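PDB 2Q1S: putative nucleotide sugar epimerase/ dehydratase from Bordetella bronchiseptica, which binds NADH in a Rossmann-type fold and probably acts as a nucleotide-sugar epimerase or dehydratase in lipopolysaccharide O-antigen biosynthesis. Local coordinates for residues A[271-276]-A[281-286]; A[259-264]-A[337-342]; A[241-246]-A[356-361]; A[352-355]-A[360-363]. One frame throughout, in Å; residues are numbered along the deposited sequence.

Contact 1. Residues A[271-276]-A[281-286]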
loop_
_atom_site.group_PDB
_atom_site.type_symbol
_atom_site.label_atom_id
_atom_site.label_comp_id
_atom_site.label_asym_id
_atom_site.label_seq_id
_atom_site.Cartn_x
_atom_site.Cartn_y
_atom_site.Cartn_z
ATOM N N ILE A 271 5.376 24.232 -5.602
ATOM C CA ILE A 271 6.584 24.982 -5.280
ATOM C C ILE A 271 6.571 25.538 -3.842
ATOM O O ILE A 271 7.603 25.518 -3.115
ATOM C CB ILE A 271 6.819 26.079 -6.339
ATOM C CG1 ILE A 271 7.186 25.405 -7.681
ATOM C CG2 ILE A 271 7.902 27.079 -5.858
ATOM C CD1 ILE A 271 7.076 26.314 -8.876
ATOM N N ALA A 272 5.419 26.015 -3.384
ATOM C CA ALA A 272 5.303 26.481 -1.988
ATOM C C ALA A 272 5.515 25.348 -0.977
ATOM O O ALA A 272 6.114 25.540 0.077
ATOM C CB ALA A 272 3.968 27.182 -1.757
ATOM N N CYS A 273 5.013 24.166 -1.309
ATOM C CA CYS A 273 5.264 22.988 -0.477
ATOM C C CYS A 273 6.765 22.712 -0.411
ATOM O O CYS A 273 7.283 22.418 0.654
ATOM C CB CYS A 273 4.534 21.769 -1.051
ATOM S SG CYS A 273 2.736 21.784 -0.703
ATOM N N ALA A 274 7.434 22.722 -1.568
ATOM C CA ALA A 274 8.873 22.469 -1.629
ATOM C C ALA A 274 9.645 23.471 -0.796
ATOM O O ALA A 274 10.481 23.121 0.038
ATOM C CB ALA A 274 9.382 22.520 -3.043
ATOM N N ALA A 275 9.378 24.745 -1.046
ATOM C CA ALA A 275 10.136 25.787 -0.383
ATOM C C ALA A 275 9.909 25.822 1.131
ATOM O O ALA A 275 10.864 25.894 1.904
ATOM C CB ALA A 275 9.790 27.148 -1.027
ATOM N N ASP A 276 8.643 25.746 1.531
ATOM C CA ASP A 276 8.255 26.086 2.899
ATOM C C ASP A 276 7.440 25.057 3.661
ATOM O O ASP A 276 7.142 25.256 4.845
ATOM C CB ASP A 276 7.485 27.406 2.916
ATOM C CG ASP A 276 8.348 28.607 2.526
ATOM O OD1 ASP A 276 9.532 28.678 2.902
ATOM O OD2 ASP A 276 7.811 29.482 1.848
ATOM N N GLY A 281 4.852 16.677 6.629
ATOM C CA GLY A 281 3.533 17.265 6.635
ATOM C C GLY A 281 2.721 17.063 5.377
ATOM O O GLY A 281 3.183 16.472 4.400
ATOM N N VAL A 282 1.492 17.600 5.436
ATOM C CA VAL A 282 0.525 17.470 4.321
ATOM C C VAL A 282 -0.269 18.765 4.172
ATOM O O VAL A 282 -0.675 19.367 5.177
ATOM C CB VAL A 282 -0.418 16.231 4.457
ATOM C CG1 VAL A 282 -1.161 16.193 5.819
ATOM C CG2 VAL A 282 -1.375 16.143 3.307
ATOM N N TYR A 283 -0.497 19.153 2.913
ATOM C CA TYR A 283 -1.226 20.387 2.603
ATOM C C TYR A 283 -2.202 20.130 1.486
ATOM O O TYR A 283 -1.858 19.557 0.481
ATOM C CB TYR A 283 -0.283 21.504 2.142
ATOM C CG TYR A 283 0.741 21.899 3.168
ATOM C CD1 TYR A 283 1.963 21.193 3.255
ATOM C CD2 TYR A 283 0.502 22.933 4.072
ATOM C CE1 TYR A 283 2.909 21.525 4.232
ATOM C CE2 TYR A 283 1.462 23.271 5.022
ATOM C CZ TYR A 283 2.642 22.563 5.105
ATOM O OH TYR A 283 3.581 22.927 6.059
ATOM N N ASN A 284 -3.436 20.568 1.678
ATOM C CA ASN A 284 -4.384 20.660 0.558
ATOM C C ASN A 284 -4.004 21.837 -0.347
ATOM O O ASN A 284 -3.807 22.963 0.145
ATOM C CB ASN A 284 -5.819 20.892 1.041
ATOM C CG ASN A 284 -6.352 19.761 1.900
ATOM O OD1 ASN A 284 -5.969 18.625 1.751
ATOM N ND2 ASN A 284 -7.269 20.092 2.798
ATOM N N ILE A 285 -3.896 21.566 -1.650
ATOM C CA ILE A 285 -3.705 22.603 -2.676
ATOM C C ILE A 285 -5.050 22.638 -3.460
ATOM O O ILE A 285 -5.366 21.743 -4.251
ATOM C CB ILE A 285 -2.478 22.236 -3.601
ATOM C CG1 ILE A 285 -1.192 22.150 -2.745
ATOM C CG2 ILE A 285 -2.314 23.259 -4.747
ATOM C CD1 ILE A 285 -0.900 23.349 -1.855
ATOM N N ALA A 286 -5.867 23.641 -3.129
ATOM C CA ALA A 286 -7.289 23.640 -3.484
ATOM C C ALA A 286 -7.785 25.044 -3.766
ATOM O O ALA A 286 -7.260 26.002 -3.226
ATOM C CB ALA A 286 -8.115 23.016 -2.348
#
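Cys-273 on helix 263-276 and Tyr-283 on strand 281-284 mark the place where the two backbones draw nearest, with their CA atoms 7.6 Å apart. The chain needs just four residues to turn from the end of the helix into the strand. Within 271-276 the helix keeps its own bonds, such as Asp-276 N to Ala-272 O, while the strand spends its backbone groups on Arg-205 and Arg-207 of strand 203-212. Side chains are therefore what join the two elements. Tyr-283 and Ile-285 point toward the helix, whereas Val-282 and Asn-284, the residues before and after Tyr-283, point away. The sulfur of Cys-273 serves both: SG lies 4.1 Å from Tyr-283 CD1 and equally 4.1 Å from CD1 of Ile-285. A torsion that sets SG beside the backbone N and anti to the carbonyl carbon (chi1 -77°) carries the sulfur to this position between ring and methyl. It meets the ring obliquely, 5.0 Å from the Tyr-283 centroid and 49° off the ring normal, a sulfur-aromatic contact. The phenol oxygen is settled outside the two segments, by the backbone N of Thr-278 in the connecting turn and by Glu-334, and Lys-330 adds a cation-pi contact with the ring. Asp-276, at the helix end, turns its carboxylate to a salt bridge with Lys-29. Strands 257-262 and 281-284 both run parallel to strand 203-212, which lies between them, and helix 263-276 links the two: a beta-alpha-beta crossover, the building unit of Rossmann-like domains.

Contact 2. Residues A[259-264]-A[337-342]; sequences DFIFVE and FSADVS
The ring of Phe-262 receives Val-341 obliquely, with CG1 of the valine 3.8 Å from Phe-262 CD2. With CG1 of Val-341 anti to the backbone N (chi1 179°) and CG2 beside that N, both methyls come within 4.0 Å of Phe-262 CD2. The Phe-262 side chain also touches Pro-214 and, on helix 343-356, Lys-349 and Thr-350. A second ring, that of Phe-337, is turned to other partners, Ile-285 and Ala-331. One step back along the strand, Ile-261 CD1 presses to 3.5 Å from Ala-339 CB, a tight methyl-methyl approach reached by an isoleucine whose outer chain is fully extended. Ile-261 also packs on Val-211 of the adjoining strand 203-212, a residue that binds NAD(+), which places the contact next to the cofactor site of the Rossmann-type fold. Between the two apolar pairs sits water 1, which accepts from the backbone N of Phe-262 at 2.9 Å and donates to Val-341 O at 3.0 Å. It thereby joins main chains that do not bond directly. The loop also braces itself: Ser-338 OG donates to Asp-340 OD2 over 3.0 Å, arriving from above the carboxylate plane, 37° out of it. Asp-265 of helix 263-276 accepts from Val-341 N. The chemistry implies that methyl and ring packing holds the loop on the strand end, supplemented by two polar links, the bridging water and the Asp-265 bond.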
loop_
_atom_site.group_PDB
_atom_site.type_symbol
_atom_site.label_atom_id
_atom_site.label_comp_id
_atom_site.label_asym_id
_atom_site.label_seq_id
_atom_site.Cartn_x
_atom_site.Cartn_y
_atom_site.Cartn_z
ATOM N N ASP A 259 -14.376 20.894 -7.065
ATOM C CA ASP A 259 -13.531 22.026 -6.730
ATOM C C ASP A 259 -12.399 22.077 -7.759
ATOM O O ASP A 259 -11.314 21.561 -7.513
ATOM C CB ASP A 259 -12.999 21.848 -5.292
ATOM C CG ASP A 259 -12.029 22.940 -4.867
ATOM O OD1 ASP A 259 -11.375 23.537 -5.751
ATOM O OD2 ASP A 259 -11.885 23.175 -3.645
ATOM N N PHE A 260 -12.667 22.656 -8.927
ATOM C CA PHE A 260 -11.642 22.722 -9.970
ATOM C C PHE A 260 -10.548 23.689 -9.539
ATOM O O PHE A 260 -10.826 24.697 -8.865
ATOM C CB PHE A 260 -12.238 23.184 -11.305
ATOM C CG PHE A 260 -13.228 22.217 -11.892
ATOM C CD1 PHE A 260 -12.795 21.084 -12.558
ATOM C CD2 PHE A 260 -14.607 22.436 -11.757
ATOM C CE1 PHE A 260 -13.713 20.171 -13.090
ATOM C CE2 PHE A 260 -15.527 21.531 -12.281
ATOM C CZ PHE A 260 -15.075 20.395 -12.953
ATOM N N ILE A 261 -9.318 23.382 -9.944
ATOM C CA ILE A 261 -8.171 24.255 -9.666
ATOM C C ILE A 261 -7.293 24.337 -10.912
ATOM O O ILE A 261 -7.025 23.328 -11.554
ATOM C CB ILE A 261 -7.354 23.796 -8.418
ATOM C CG1 ILE A 261 -6.208 24.784 -8.124
ATOM C CG2 ILE A 261 -6.879 22.319 -8.564
ATOM C CD1 ILE A 261 -5.488 24.549 -6.825
ATOM N N PHE A 262 -6.865 25.556 -11.257
ATOM C CA PHE A 262 -6.103 25.765 -12.490
ATOM C C PHE A 262 -4.674 25.268 -12.304
ATOM O O PHE A 262 -4.083 25.467 -11.238
ATOM C CB PHE A 262 -6.145 27.256 -12.849
ATOM C CG PHE A 262 -5.509 27.610 -14.169
ATOM C CD1 PHE A 262 -5.977 27.073 -15.358
ATOM C CD2 PHE A 262 -4.437 28.517 -14.210
ATOM C CE1 PHE A 262 -5.405 27.451 -16.584
ATOM C CE2 PHE A 262 -3.840 28.886 -15.442
ATOM C CZ PHE A 262 -4.313 28.331 -16.620
ATOM N N VAL A 263 -4.106 24.693 -13.355
ATOM C CA VAL A 263 -2.854 23.966 -13.216
ATOM C C VAL A 263 -1.676 24.873 -12.803
ATOM O O VAL A 263 -0.812 24.444 -12.057
ATOM C CB VAL A 263 -2.514 23.186 -14.520
ATOM C CG1 VAL A 263 -2.208 24.152 -15.731
ATOM C CG2 VAL A 263 -1.397 22.189 -14.291
ATOM N N GLU A 264 -1.654 26.126 -13.247
ATOM C CA GLU A 264 -0.590 27.024 -12.826
ATOM C C GLU A 264 -0.644 27.324 -11.334
ATOM O O GLU A 264 0.393 27.523 -10.724
ATOM C CB GLU A 264 -0.636 28.314 -13.654
ATOM C CG GLU A 264 -0.408 28.012 -15.176
ATOM C CD GLU A 264 -0.422 29.237 -16.085
ATOM O OE1 GLU A 264 -0.397 30.384 -15.575
ATOM O OE2 GLU A 264 -0.452 29.030 -17.330
ATOM N N PHE A 337 0.137 30.530 0.445
ATOM C CA PHE A 337 -0.368 30.127 -0.859
ATOM C C PHE A 337 -1.899 30.175 -0.936
ATOM O O PHE A 337 -2.568 29.673 -0.035
ATOM C CB PHE A 337 0.131 28.720 -1.232
ATOM C CG PHE A 337 -0.565 28.162 -2.432
ATOM C CD1 PHE A 337 -0.140 28.492 -3.715
ATOM C CD2 PHE A 337 -1.691 27.375 -2.287
ATOM C CE1 PHE A 337 -0.810 28.008 -4.822
ATOM C CE2 PHE A 337 -2.358 26.882 -3.394
ATOM C CZ PHE A 337 -1.915 27.207 -4.667
ATOM N N SER A 338 -2.443 30.813 -1.992
ATOM C CA SER A 338 -3.878 30.713 -2.347
ATOM C C SER A 338 -4.019 30.514 -3.865
ATOM O O SER A 338 -3.288 31.119 -4.660
ATOM C CB SER A 338 -4.701 31.918 -1.870
ATOM O OG SER A 338 -4.074 33.073 -2.304
ATOM N N ALA A 339 -4.944 29.641 -4.259
ATOM C CA ALA A 339 -5.222 29.375 -5.672
ATOM C C ALA A 339 -6.345 30.317 -6.128
ATOM O O ALA A 339 -7.530 30.007 -5.956
ATOM C CB ALA A 339 -5.620 27.937 -5.846
ATOM N N ASP A 340 -5.951 31.457 -6.702
ATOM C CA ASP A 340 -6.857 32.578 -7.014
ATOM C C ASP A 340 -7.345 32.684 -8.477
ATOM O O ASP A 340 -8.118 33.592 -8.808
ATOM C CB ASP A 340 -6.208 33.889 -6.549
ATOM C CG ASP A 340 -6.006 33.930 -5.040
ATOM O OD1 ASP A 340 -6.703 33.170 -4.330
ATOM O OD2 ASP A 340 -5.166 34.725 -4.560
ATOM N N VAL A 341 -6.917 31.771 -9.350
ATOM C CA VAL A 341 -7.401 31.785 -10.743
ATOM C C VAL A 341 -8.848 31.268 -10.797
ATOM O O VAL A 341 -9.133 30.112 -10.442
ATOM C CB VAL A 341 -6.475 31.007 -11.733
ATOM C CG1 VAL A 341 -7.025 31.030 -13.163
ATOM C CG2 VAL A 341 -5.048 31.564 -11.709
ATOM N N SER A 342 -9.759 32.135 -11.242
ATOM C CA SER A 342 -11.170 31.784 -11.284
ATOM C C SER A 342 -11.444 30.791 -12.382
ATOM O O SER A 342 -10.658 30.666 -13.319
ATOM C CB SER A 342 -12.013 33.024 -11.536
ATOM O OG SER A 342 -11.743 33.552 -12.822
HETATM O O HOH W 1 -7.420 27.854 -9.560
#

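Contact 3. Residues A[241-246]-A[356-361]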
loop_
_atom_site.group_PDB
_atom_site.type_symbol
_atom_site.label_atom_id
_atom_site.label_comp_id
_atom_site.label_asym_id
_atom_site.label_seq_id
_atom_site.Cartn_x
_atom_site.Cartn_y
_atom_site.Cartn_z
ATOM N N LYS A 241 -14.891 18.875 -27.399
ATOM C CA LYS A 241 -16.187 18.660 -28.062
ATOM C C LYS A 241 -16.862 19.993 -28.402
ATOM O O LYS A 241 -17.486 20.131 -29.468
ATOM C CB LYS A 241 -17.100 17.766 -27.215
ATOM C CG LYS A 241 -16.668 16.301 -27.213
ATOM C CD LYS A 241 -17.468 15.429 -26.263
ATOM C CE LYS A 241 -17.393 13.965 -26.741
ATOM N NZ LYS A 241 -17.899 13.000 -25.730
ATOM N N ALA A 242 -16.736 20.969 -27.502
ATOM C CA ALA A 242 -17.275 22.317 -27.729
ATOM C C ALA A 242 -16.608 23.004 -28.919
ATOM O O ALA A 242 -17.294 23.592 -29.774
ATOM C CB ALA A 242 -17.127 23.158 -26.492
ATOM N N LEU A 243 -15.283 22.909 -28.985
ATOM C CA LEU A 243 -14.510 23.408 -30.130
ATOM C C LEU A 243 -14.871 22.742 -31.463
ATOM O O LEU A 243 -14.651 23.324 -32.515
ATOM C CB LEU A 243 -13.000 23.284 -29.862
ATOM C CG LEU A 243 -12.355 24.285 -28.888
ATOM C CD1 LEU A 243 -10.872 24.000 -28.811
ATOM C CD2 LEU A 243 -12.585 25.722 -29.371
ATOM N N LYS A 244 -15.409 21.525 -31.400
ATOM C CA LYS A 244 -15.822 20.777 -32.574
ATOM C C LYS A 244 -17.315 20.989 -32.855
ATOM O O LYS A 244 -17.877 20.375 -33.770
ATOM C CB LYS A 244 -15.547 19.270 -32.430
ATOM C CG LYS A 244 -14.091 18.848 -32.225
ATOM C CD LYS A 244 -13.144 19.292 -33.326
ATOM C CE LYS A 244 -13.323 18.499 -34.623
ATOM N NZ LYS A 244 -12.215 18.800 -35.556
ATOM N N GLY A 245 -17.951 21.813 -32.011
ATOM C CA GLY A 245 -19.358 22.153 -32.201
ATOM C C GLY A 245 -20.308 21.030 -31.821
ATOM O O GLY A 245 -21.435 20.962 -32.324
ATOM N N MET A 246 -19.858 20.150 -30.930
ATOM C CA MET A 246 -20.639 18.976 -30.556
ATOM C C MET A 246 -21.391 19.218 -29.253
ATOM O O MET A 246 -20.906 19.960 -28.387
ATOM C CB MET A 246 -19.735 17.749 -30.409
ATOM C CG MET A 246 -18.986 17.340 -31.671
ATOM S SD MET A 246 -17.818 16.007 -31.324
ATOM C CE MET A 246 -17.042 15.764 -32.919
ATOM N N ALA A 356 -5.126 26.698 -30.155
ATOM C CA ALA A 356 -3.833 26.885 -30.802
ATOM C C ALA A 356 -3.169 25.545 -31.135
ATOM O O ALA A 356 -2.409 25.453 -32.095
ATOM C CB ALA A 356 -2.923 27.731 -29.920
ATOM N N ASN A 357 -3.502 24.512 -30.357
ATOM C CA ASN A 357 -2.883 23.181 -30.503
ATOM C C ASN A 357 -3.809 22.052 -30.975
ATOM O O ASN A 357 -3.456 20.867 -30.841
ATOM C CB ASN A 357 -2.177 22.766 -29.202
ATOM C CG ASN A 357 -0.995 23.658 -28.875
ATOM O OD1 ASN A 357 0.061 23.556 -29.503
ATOM N ND2 ASN A 357 -1.179 24.568 -27.918
ATOM N N LEU A 358 -4.974 22.407 -31.520
ATOM C CA LEU A 358 -6.005 21.409 -31.810
ATOM C C LEU A 358 -5.538 20.333 -32.803
ATOM O O LEU A 358 -5.798 19.157 -32.595
ATOM C CB LEU A 358 -7.300 22.081 -32.308
ATOM C CG LEU A 358 -8.580 21.223 -32.306
ATOM C CD1 LEU A 358 -8.947 20.751 -30.911
ATOM C CD2 LEU A 358 -9.769 21.956 -32.946
ATOM N N ALA A 359 -4.856 20.736 -33.879
ATOM C CA ALA A 359 -4.376 19.763 -34.875
ATOM C C ALA A 359 -3.436 18.718 -34.247
ATOM O O ALA A 359 -3.531 17.515 -34.539
ATOM C CB ALA A 359 -3.694 20.481 -36.041
ATOM N N VAL A 360 -2.538 19.192 -33.387
ATOM C CA VAL A 360 -1.553 18.353 -32.727
ATOM C C VAL A 360 -2.304 17.410 -31.794
ATOM O O VAL A 360 -1.996 16.210 -31.717
ATOM C CB VAL A 360 -0.507 19.226 -31.974
ATOM C CG1 VAL A 360 0.188 18.456 -30.876
ATOM C CG2 VAL A 360 0.522 19.763 -32.951
ATOM N N ILE A 361 -3.297 17.947 -31.090
ATOM C CA ILE A 361 -4.074 17.124 -30.156
ATOM C C ILE A 361 -4.868 16.056 -30.905
ATOM O O ILE A 361 -4.911 14.896 -30.475
ATOM C CB ILE A 361 -5.003 17.978 -29.264
ATOM C CG1 ILE A 361 -4.168 18.912 -28.376
ATOM C CG2 ILE A 361 -5.892 17.086 -28.393
ATOM C CD1 ILE A 361 -4.972 19.986 -27.658
#
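Leu-243, at the end of helix 234-243, faces Leu-358, at the start of helix 358-366, with 8.9 Å between their CA atoms, the shortest such separation of the two segments. The leucines meet through single methyls, CD1 of Leu-243 lying 4.3 Å from CD1 of Leu-358. The other methyl of Leu-358, CD2, lies 4.3 Å from Lys-244 CD, so its forked end touches a second side chain with its other branch. Setting CG of Leu-358 anti to the backbone N (chi1 -165°) sends this fork across the gap. Lys-244 curls as it leaves the backbone, offers its aliphatic part to the leucine, and delivers NZ to a salt bridge with Glu-362. Behind it, helix 234-243 closes in a Schellman motif: Met-246 N bonds Lys-241 O at 2.8 Å and Gly-245 N bonds Ala-242 O at 2.9 Å, the glycine adopting a positive phi of 75°. This small surface contact lies beside two further helices. Leu-243 also packs on Thr-354 and Lys-355 of helix 343-356 and on Thr-304 of helix 293-304, placing the end of helix 234-243 among three helical neighbours.

Contact 4. Residues A[352-355]-A[360-363]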
loop_
_atom_site.group_PDB
_atom_site.type_symbol
_atom_site.label_atom_id
_atom_site.label_comp_id
_atom_site.label_asym_id
_atom_site.label_seq_id
_atom_site.Cartn_x
_atom_site.Cartn_y
_atom_site.Cartn_z
ATOM N N GLU A 352 -7.926 28.769 -25.024
ATOM C CA GLU A 352 -6.987 29.430 -25.942
ATOM C C GLU A 352 -5.887 28.459 -26.336
ATOM O O GLU A 352 -5.602 28.281 -27.511
ATOM C CB GLU A 352 -6.408 30.709 -25.326
ATOM C CG GLU A 352 -7.409 31.818 -25.185
ATOM N N TRP A 353 -5.306 27.773 -25.343
ATOM C CA TRP A 353 -4.241 26.817 -25.630
ATOM C C TRP A 353 -4.725 25.641 -26.484
ATOM O O TRP A 353 -4.019 25.187 -27.393
ATOM C CB TRP A 353 -3.613 26.301 -24.318
ATOM C CG TRP A 353 -2.629 25.180 -24.538
ATOM C CD1 TRP A 353 -1.282 25.286 -24.792
ATOM C CD2 TRP A 353 -2.918 23.773 -24.495
ATOM N NE1 TRP A 353 -0.719 24.016 -24.890
ATOM C CE2 TRP A 353 -1.705 23.080 -24.755
ATOM C CE3 TRP A 353 -4.093 23.034 -24.279
ATOM C CZ2 TRP A 353 -1.628 21.663 -24.781
ATOM C CZ3 TRP A 353 -4.016 21.605 -24.301
ATOM C CH2 TRP A 353 -2.793 20.956 -24.593
ATOM N N THR A 354 -5.916 25.136 -26.181
ATOM C CA THR A 354 -6.469 24.000 -26.923
ATOM C C THR A 354 -6.704 24.353 -28.401
ATOM O O THR A 354 -6.369 23.574 -29.301
ATOM C CB THR A 354 -7.758 23.482 -26.258
ATOM O OG1 THR A 354 -7.516 23.329 -24.851
ATOM C CG2 THR A 354 -8.205 22.141 -26.887
ATOM N N LYS A 355 -7.265 25.534 -28.635
ATOM C CA LYS A 355 -7.459 26.036 -30.007
ATOM C C LYS A 355 -6.143 26.101 -30.775
ATOM O O LYS A 355 -6.047 25.607 -31.901
ATOM C CB LYS A 355 -8.100 27.421 -29.991
ATOM C CG LYS A 355 -9.547 27.437 -29.586
ATOM C CD LYS A 355 -10.124 28.858 -29.642
ATOM C CE LYS A 355 -10.247 29.338 -31.056
ATOM N N VAL A 360 -2.538 19.192 -33.387
ATOM C CA VAL A 360 -1.553 18.353 -32.727
ATOM C C VAL A 360 -2.304 17.410 -31.794
ATOM O O VAL A 360 -1.996 16.210 -31.717
ATOM C CB VAL A 360 -0.507 19.226 -31.974
ATOM C CG1 VAL A 360 0.188 18.456 -30.876
ATOM C CG2 VAL A 360 0.522 19.763 -32.951
ATOM N N ILE A 361 -3.297 17.947 -31.090
ATOM C CA ILE A 361 -4.074 17.124 -30.156
ATOM C C ILE A 361 -4.868 16.056 -30.905
ATOM O O ILE A 361 -4.911 14.896 -30.475
ATOM C CB ILE A 361 -5.003 17.978 -29.264
ATOM C CG1 ILE A 361 -4.168 18.912 -28.376
ATOM C CG2 ILE A 361 -5.892 17.086 -28.393
ATOM C CD1 ILE A 361 -4.972 19.986 -27.658
ATOM N N GLU A 362 -5.470 16.446 -32.031
ATOM C CA GLU A 362 -6.221 15.500 -32.846
ATOM C C GLU A 362 -5.374 14.329 -33.337
ATOM O O GLU A 362 -5.836 13.186 -33.329
ATOM C CB GLU A 362 -6.960 16.221 -33.983
ATOM C CG GLU A 362 -8.342 16.608 -33.499
ATOM C CD GLU A 362 -9.064 17.579 -34.385
ATOM O OE1 GLU A 362 -8.421 18.270 -35.224
ATOM O OE2 GLU A 362 -10.302 17.655 -34.213
ATOM N N GLN A 363 -4.135 14.613 -33.726
ATOM C CA GLN A 363 -3.208 13.584 -34.209
ATOM C C GLN A 363 -2.828 12.614 -33.080
ATOM O O GLN A 363 -2.698 11.403 -33.297
ATOM C CB GLN A 363 -1.945 14.230 -34.782
ATOM C CG GLN A 363 -1.109 13.316 -35.680
#
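A helix break at Asn-357 separates helix 343-356 from helix 358-366, and Ile-361 reaches back across it to Trp-353 and Thr-354. The touching end of the isoleucine is its CD1 methyl. It lies 3.8 Å from CZ3 and 3.9 Å from CH2 of Trp-353, meeting the six-membered part of the indole obliquely, and 4.0 Å from Thr-354 CG2; the Ile-361 and Thr-354 side chains cross at about a right angle. The extended outer chain of Ile-361 (chi2 169°) lets CD1 touch both the ring and the methyl. Thr-354 divides its branches by chemistry: CG2 joins the apolar packing, while OG1, beside the backbone N, bonds back to Thr-350 O one turn earlier in the same helix. That bond satisfies the buried hydroxyl without drawing on the second helix. At the break itself, Asn-357 ND2 bonds Trp-353 O, tying the linking residue to the last turn of helix 343-356. Pro-214 and Ile-217 pack on Trp-353, and Ile-239 of helix 234-243 packs on Thr-354. The arrangement is that of two successive helices, 343-356 and 358-366, joined through one residue and packed together by apolar side chains across the joint.

How the contacts relate
The four contacts grade from interior to surface. Contacts 1 and 4 are buried, contact 2 is partly so, and contact 3 lies at the surface. Contacts 1 and 2 both use helix 263-276 and the central sheet, and they touch where Ile-285 and Ala-286 pack on Ile-261, Phe-337 and Ala-339. Contacts 3 and 4, their centres 6 Å apart, share helix 358-366 and lie across the chain's centre from contact 1. Chemistry follows position: sulfur, ring and methyl fill the sheet-helix layer, a water joins backbones at the strand end, aromatic-aliphatic packing spans the helix break, and aliphatic contact marks the surface helix ends, where the Lys-244 to Glu-362 salt bridge ties contact 3 to contact 4.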